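Local coordinates for phosphate-binding protein (Unidentified prokaryotic organism, PDB 3W9V), which binds phosphate as a secreted transport protein of the PstS family, within the periplasmic binding protein superfamily, at residues 74-77 / 78-82; 310-313 / 314-317; 14-17 / 18-21. The protein carries 1 engineered substitution. All blocks are in the same frame, centred on the assembly; numbering follows the deposited sequence.

Contact 1 of 3, residues 74-77 / 78-82; sequences ADKE and PGWGK
In the last turn of helix 66-75, Ala-74 meets the ring of Pro-78 through its carbonyl O, which lies 3.8 Å from Pro-78 CD. Because the proline nitrogen carries no hydrogen, the bond that a continuing helix would make at this step cannot form. At Asp-75 a water takes over the bridging: it accepts the N-H of Gly-79 and sits 3.0 Å from Asp-75 O.

Lys-76 takes part through its carbonyl and through its side chain. The carbonyl O receives Trp-80 N at 2.8 Å, and more weakly Gly-79 N. Its side chain starts beside the backbone N and bends at chi2 (-57°), which lays the methylenes alongside the indole. CD stands over the face of the Trp-80 six-membered ring, 4.1 Å from the centroid, in a CH-pi contact. Asn-42, Arg-374 and Pro-375 also touch the tryptophan.

Glu-77 O takes Gly-81 N at 2.8 Å, and its CA-H approaches Gly-81 O. Gly-81 has a positive phi (92°) and turns the chain out of the short helix 77-80. The glutamate side chain, extended throughout, runs beside Lys-82, its OE2 3.5 Å from Lys-82 CG. A second water donates to OE2 and accepts from Lys-82 NZ, which is also bonded to Gly-268 O.

Lysine methylenes packed on an indole face therefore make an apolar part of this surface turn, while water joins the carboxylate to the ammonium group; with NZ 4.8 Å from OE2, any attraction between the charges is probably softened.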
loop_
_atom_site.group_PDB
_atom_site.type_symbol
_atom_site.label_atom_id
_atom_site.label_comp_id
_atom_site.label_asym_id
_atom_site.label_seq_id
_atom_site.Cartn_x
_atom_site.Cartn_y
_atom_site.Cartn_z
ATOM N N ALA A 74 2.556 25.286 -4.377
ATOM C CA ALA A 74 2.834 26.682 -4.056
ATOM C C ALA A 74 4.272 26.907 -3.588
ATOM O O ALA A 74 4.921 27.864 -4.010
ATOM C CB ALA A 74 1.845 27.195 -3.012
ATOM N N ASP A 75 4.770 26.019 -2.728
ATOM C CA ASP A 75 6.049 26.225 -2.043
ATOM C C ASP A 75 7.269 25.681 -2.780
ATOM O O ASP A 75 8.349 26.276 -2.721
ATOM C CB ASP A 75 6.041 25.572 -0.656
ATOM C CG ASP A 75 5.114 26.257 0.319
ATOM O OD1 ASP A 75 4.571 27.328 -0.015
ATOM O OD2 ASP A 75 4.941 25.716 1.433
ATOM N N LYS A 76 7.113 24.529 -3.429
ATOM C CA LYS A 76 8.268 23.789 -3.942
ATOM C C LYS A 76 8.321 23.697 -5.463
ATOM O O LYS A 76 9.399 23.766 -6.051
ATOM C CB LYS A 76 8.310 22.372 -3.354
ATOM C CG LYS A 76 8.289 22.303 -1.834
ATOM C CD LYS A 76 9.440 23.079 -1.212
ATOM C CE LYS A 76 9.517 22.805 0.282
ATOM N NZ LYS A 76 10.470 23.716 0.974
ATOM N N GLU A 77 7.165 23.513 -6.091
ATOM C CA GLU A 77 7.103 23.336 -7.542
ATOM C C GLU A 77 7.790 24.426 -8.386
ATOM O O GLU A 77 8.439 24.097 -9.382
ATOM C CB GLU A 77 5.652 23.128 -7.993
ATOM C CG GLU A 77 5.457 22.998 -9.492
ATOM C CD GLU A 77 4.018 22.707 -9.863
ATOM O OE1 GLU A 77 3.314 22.041 -9.070
ATOM O OE2 GLU A 77 3.592 23.147 -10.954
ATOM N N PRO A 78 7.663 25.716 -8.004
ATOM C CA PRO A 78 8.332 26.730 -8.833
ATOM C C PRO A 78 9.839 26.505 -8.977
ATOM O O PRO A 78 10.380 26.710 -10.063
ATOM C CB PRO A 78 8.058 28.030 -8.076
ATOM C CG PRO A 78 6.762 27.782 -7.396
ATOM C CD PRO A 78 6.828 26.347 -6.962
ATOM N N GLY A 79 10.497 26.070 -7.909
ATOM C CA GLY A 79 11.931 25.863 -7.952
ATOM C C GLY A 79 12.360 24.435 -8.237
ATOM O O GLY A 79 13.453 24.205 -8.756
ATOM N N TRP A 80 11.506 23.472 -7.899
ATOM C CA TRP A 80 11.879 22.058 -7.986
ATOM C C TRP A 80 11.175 21.277 -9.094
ATOM O O TRP A 80 11.569 20.152 -9.409
ATOM C CB TRP A 80 11.633 21.361 -6.648
ATOM C CG TRP A 80 12.554 21.795 -5.557
ATOM C CD1 TRP A 80 13.640 22.617 -5.674
ATOM C CD2 TRP A 80 12.485 21.417 -4.180
ATOM N NE1 TRP A 80 14.248 22.777 -4.451
ATOM C CE2 TRP A 80 13.557 22.052 -3.516
ATOM C CE3 TRP A 80 11.620 20.605 -3.442
ATOM C CZ2 TRP A 80 13.785 21.898 -2.151
ATOM C CZ3 TRP A 80 11.850 20.451 -2.084
ATOM C CH2 TRP A 80 12.921 21.100 -1.452
ATOM N N GLY A 81 10.150 21.872 -9.691
ATOM C CA GLY A 81 9.358 21.178 -10.689
ATOM C C GLY A 81 8.169 20.470 -10.070
ATOM O O GLY A 81 8.048 20.377 -8.845
ATOM N N LYS A 82 7.289 19.967 -10.927
ATOM C CA LYS A 82 6.116 19.212 -10.495
ATOM C C LYS A 82 6.481 17.926 -9.784
ATOM O O LYS A 82 7.406 17.224 -10.190
ATOM C CB LYS A 82 5.245 18.859 -11.703
ATOM C CG LYS A 82 4.505 20.052 -12.269
ATOM C CD LYS A 82 3.774 19.731 -13.573
ATOM C CE LYS A 82 2.686 18.676 -13.409
ATOM N NZ LYS A 82 1.666 19.017 -12.390
HETATM O O HOH W 1 9.964 26.851 -5.128
HETATM O O HOH W 2 1.416 21.848 -12.366
#

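Contact 2 of 3, residues 310-313 / 314-317; sequences ATQT and GQVR
Thr-311 and Gln-315 meet as neighbours one turn apart, a local, partly buried i to i+4 contact in the opening turns of helix 310-323, which follows strand 296-304. Four successive backbone bonds hold it together. Gly-314 N reaches Ala-310 O, Gln-315 N reaches Thr-311 O, Val-316 N reaches Gln-312 O at 2.9 Å, and Arg-317 N reaches Thr-313 O at 3.0 Å.

The two leading side chains lie side by side and point the same way. The hydroxyl of Thr-311 lies beside the backbone N (chi1 -64°), which puts the methyl anti to that nitrogen, and CG2 is offered to the amide end of Gln-315, 3.9 Å from CD and 4.0 Å from NE2. The glutamine stays extended beyond CG, and CG lies 3.3 Å from Thr-311 O, the same carbonyl that its own N-H uses. One residue further on, Val-316 sets CG2 against Gln-312 O at 3.3 Å.

Arg-317 brings CG to 3.4 Å from Thr-313 O before its chain bends at chi3 (53°). Its guanidinium then leaves the helix, and NH1 donates to the carbonyls of Leu-355 and Ile-363. Thr-313 keeps its hydroxyl on Asn-309 O, one turn back, while Asn-309 OD1 accepts the N-H of Gln-312. The Gln-312 amide bonds weakly to the C-terminal Gln-376.

Between the segments, then, the side chains add only van der Waals contacts to a regular helical backbone. The hydroxyl of Thr-313, the amide of Gln-312 and the guanidinium of Arg-317 bond to residues outside the two segments, and the two carbonyl oxygens at NH1 would be expected to stabilise the arginine charge through their dipoles.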
loop_
_atom_site.group_PDB
_atom_site.type_symbol
_atom_site.label_atom_id
_atom_site.label_comp_id
_atom_site.label_asym_id
_atom_site.label_seq_id
_atom_site.Cartn_x
_atom_site.Cartn_y
_atom_site.Cartn_z
ATOM N N ALA A 310 22.251 16.428 -13.213
ATOM C CA ALA A 310 21.932 15.741 -14.462
ATOM C C ALA A 310 22.181 14.238 -14.397
ATOM O O ALA A 310 21.471 13.460 -15.032
ATOM C CB ALA A 310 22.700 16.367 -15.626
ATOM N N THR A 311 23.188 13.827 -13.636
ATOM C CA THR A 311 23.447 12.406 -13.449
ATOM C C THR A 311 22.294 11.741 -12.687
ATOM O O THR A 311 21.813 10.669 -13.079
ATOM C CB THR A 311 24.788 12.166 -12.738
ATOM O OG1 THR A 311 25.854 12.633 -13.578
ATOM C CG2 THR A 311 24.993 10.692 -12.449
ATOM N N GLN A 312 21.842 12.384 -11.613
ATOM C CA GLN A 312 20.685 11.883 -10.878
ATOM C C GLN A 312 19.448 11.815 -11.770
ATOM O O GLN A 312 18.689 10.850 -11.707
ATOM C CB GLN A 312 20.404 12.726 -9.633
ATOM C CG GLN A 312 21.446 12.557 -8.532
ATOM C CD GLN A 312 21.099 13.338 -7.279
ATOM O OE1 GLN A 312 20.339 14.300 -7.325
ATOM N NE2 GLN A 312 21.655 12.921 -6.148
ATOM N N THR A 313 19.248 12.826 -12.608
ATOM C CA THR A 313 18.113 12.823 -13.529
ATOM C C THR A 313 18.126 11.580 -14.419
ATOM O O THR A 313 17.115 10.883 -14.563
ATOM C CB THR A 313 18.122 14.074 -14.415
ATOM O OG1 THR A 313 17.963 15.235 -13.592
ATOM C CG2 THR A 313 17.001 14.018 -15.444
ATOM N N GLY A 314 19.278 11.299 -15.013
ATOM C CA GLY A 314 19.413 10.133 -15.864
ATOM C C GLY A 314 19.204 8.837 -15.104
ATOM O O GLY A 314 18.607 7.898 -15.625
ATOM N N GLN A 315 19.697 8.775 -13.871
ATOM C CA GLN A 315 19.535 7.578 -13.053
ATOM C C GLN A 315 18.077 7.332 -12.654
ATOM O O GLN A 315 17.625 6.186 -12.608
ATOM C CB GLN A 315 20.443 7.642 -11.828
ATOM C CG GLN A 315 21.910 7.466 -12.190
ATOM C CD GLN A 315 22.838 7.730 -11.032
ATOM O OE1 GLN A 315 22.531 8.517 -10.144
ATOM N NE2 GLN A 315 23.997 7.077 -11.042
ATOM N N VAL A 316 17.341 8.400 -12.372
ATOM C CA VAL A 316 15.913 8.270 -12.108
ATOM C C VAL A 316 15.199 7.753 -13.361
ATOM O O VAL A 316 14.357 6.848 -13.284
ATOM C CB VAL A 316 15.306 9.605 -11.630
ATOM C CG1 VAL A 316 13.788 9.527 -11.618
ATOM C CG2 VAL A 316 15.824 9.952 -10.246
ATOM N N ARG A 317 15.528 8.318 -14.517
ATOM C CA ARG A 317 14.937 7.849 -15.762
ATOM C C ARG A 317 15.249 6.373 -16.013
ATOM O O ARG A 317 14.373 5.627 -16.452
ATOM C CB ARG A 317 15.375 8.720 -16.939
ATOM C CG ARG A 317 14.809 10.139 -16.877
ATOM C CD ARG A 317 15.278 11.002 -18.043
ATOM N NE ARG A 317 15.015 10.357 -19.321
ATOM C CZ ARG A 317 13.843 10.388 -19.951
ATOM N NH1 ARG A 317 12.818 11.052 -19.436
ATOM N NH2 ARG A 317 13.702 9.744 -21.101
#

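Contact 3 of 3, residues 14-17 / 18-21; sequences YLTP and DVLT
Thr-16 O accepts two hydrogen bonds: a water donates to it at 2.7 Å, and the N-H of Val-19 reaches it at 3.2 Å in a straight bond of 167°, tilted out of the carbonyl plane. The second bond closes a type II beta turn, with Pro-17 and Asp-18 at its corner. Proline suits the first corner place, and Asp-18 takes the positive phi (77°) that the second requires. Thr-16 OG1 bonds back to Lys-12 O in helix 11-14.

The same water holds the loop together further round. It also donates to Tyr-14 O at 2.8 Å and accepts Leu-20 N at 3.0 Å, tying the end of helix 11-14 to the far side of the turn through three backbone groups.

Side chains close over this frame. Val-19 stands with CG1 anti to the backbone N (chi1 166°), and that branch meets the edge of the Tyr-14 ring near its plane, 4.3 Å from CD1. Its other methyl, CG2, crosses Thr-16 and approaches CB at 3.8 Å. Leu-20 leans its CG to 3.6 Å from Tyr-14 O, with CD1 near Tyr-14 CB.

Several bonds tie the loop to the rest of the fold. Tyr-14 OH bonds to Ser-88 OG, and its ring meets Tyr-27 edge-to-face. Helix 310-323 takes part as well, since Lys-322 NZ donates to Asp-18 O and Phe-319 touches Leu-20.

A single turn bond and one water with three backbone partners supply the polar links between the two halves of this loop, while Val-19 and Leu-20 pack on Tyr-14, and the water satisfies the carbonyls of Tyr-14 and Thr-16 together with the N-H of Leu-20.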
loop_
_atom_site.group_PDB
_atom_site.type_symbol
_atom_site.label_atom_id
_atom_site.label_comp_id
_atom_site.label_asym_id
_atom_site.label_seq_id
_atom_site.Cartn_x
_atom_site.Cartn_y
_atom_site.Cartn_z
ATOM N N TYR A 14 11.854 -3.181 -2.384
ATOM C CA TYR A 14 12.808 -2.145 -2.764
ATOM C C TYR A 14 14.223 -2.425 -2.261
ATOM O O TYR A 14 15.177 -1.898 -2.815
ATOM C CB TYR A 14 12.336 -0.761 -2.312
ATOM C CG TYR A 14 10.992 -0.359 -2.892
ATOM C CD1 TYR A 14 10.595 -0.773 -4.161
ATOM C CD2 TYR A 14 10.115 0.421 -2.159
ATOM C CE1 TYR A 14 9.354 -0.404 -4.676
ATOM C CE2 TYR A 14 8.888 0.798 -2.670
ATOM C CZ TYR A 14 8.504 0.379 -3.925
ATOM O OH TYR A 14 7.273 0.727 -4.446
ATOM N N LEU A 15 14.342 -3.262 -1.234
ATOM C CA LEU A 15 15.643 -3.691 -0.723
ATOM C C LEU A 15 16.233 -4.877 -1.484
ATOM O O LEU A 15 17.392 -5.232 -1.274
ATOM C CB LEU A 15 15.546 -4.035 0.760
ATOM C CG LEU A 15 15.416 -2.861 1.722
ATOM C CD1 LEU A 15 15.066 -3.355 3.118
ATOM C CD2 LEU A 15 16.702 -2.059 1.741
ATOM N N THR A 16 15.453 -5.495 -2.363
ATOM C CA THR A 16 15.951 -6.615 -3.153
ATOM C C THR A 16 16.978 -6.112 -4.161
ATOM O O THR A 16 16.718 -5.141 -4.868
ATOM C CB THR A 16 14.791 -7.294 -3.902
ATOM O OG1 THR A 16 13.889 -7.874 -2.951
ATOM C CG2 THR A 16 15.298 -8.381 -4.826
ATOM N N PRO A 17 18.149 -6.768 -4.236
ATOM C CA PRO A 17 19.166 -6.304 -5.185
ATOM C C PRO A 17 18.622 -6.096 -6.598
ATOM O O PRO A 17 17.883 -6.933 -7.113
ATOM C CB PRO A 17 20.195 -7.436 -5.168
ATOM C CG PRO A 17 20.103 -7.978 -3.776
ATOM C CD PRO A 17 18.640 -7.884 -3.403
ATOM N N ASP A 18 18.977 -4.950 -7.168
ATOM C CA ASP A 18 18.711 -4.584 -8.557
ATOM C C ASP A 18 17.278 -4.152 -8.883
ATOM O O ASP A 18 16.982 -3.816 -10.029
ATOM C CB ASP A 18 19.226 -5.657 -9.521
ATOM C CG ASP A 18 20.727 -5.859 -9.403
ATOM O OD1 ASP A 18 21.462 -4.846 -9.378
ATOM O OD2 ASP A 18 21.171 -7.023 -9.308
ATOM N N VAL A 19 16.397 -4.120 -7.885
ATOM C CA VAL A 19 15.073 -3.536 -8.097
ATOM C C VAL A 19 15.207 -2.020 -8.281
ATOM O O VAL A 19 14.688 -1.442 -9.245
ATOM C CB VAL A 19 14.103 -3.905 -6.962
ATOM C CG1 VAL A 19 12.850 -3.040 -7.011
ATOM C CG2 VAL A 19 13.743 -5.386 -7.064
ATOM N N LEU A 20 15.923 -1.380 -7.358
ATOM C CA LEU A 20 16.379 -0.011 -7.552
ATOM C C LEU A 20 17.706 -0.077 -8.295
ATOM O O LEU A 20 18.561 -0.901 -7.981
ATOM C CB LEU A 20 16.562 0.712 -6.216
ATOM C CG LEU A 20 15.346 0.747 -5.291
ATOM C CD1 LEU A 20 15.693 1.514 -4.032
ATOM C CD2 LEU A 20 14.136 1.364 -5.988
ATOM N N THR A 21 17.873 0.802 -9.272
ATOM C CA THR A 21 19.001 0.733 -10.185
ATOM C C THR A 21 20.153 1.638 -9.730
ATOM O O THR A 21 20.150 2.140 -8.609
ATOM C CB THR A 21 18.513 1.061 -11.600
ATOM O OG1 THR A 21 17.744 2.270 -11.554
ATOM C CG2 THR A 21 17.605 -0.061 -12.114
HETATM O O HOH W 3 17.056 -2.504 -4.847
#

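All three contacts are local and lie in series along the chain, contact 3 first, then contact 1, then contact 2. Contact 1 is a surface turn between helix 66-75 and the short helix 77-80, whereas contacts 2 and 3 are partly buried. The latter two touch, at Gln-315 O and Thr-21 OG1, 4.1 Å apart, and are also coupled through helix 310-323, whose Phe-319 and Lys-322 reach the loop. Contact 1 stays apart, its nearest atoms about 9 Å from contact 2 and about 17 Å from contact 3. Waters bridge groups in contacts 1 and 3, where the helix is interrupted or absent; in contact 2 the continuous helix supplies its own backbone bonds.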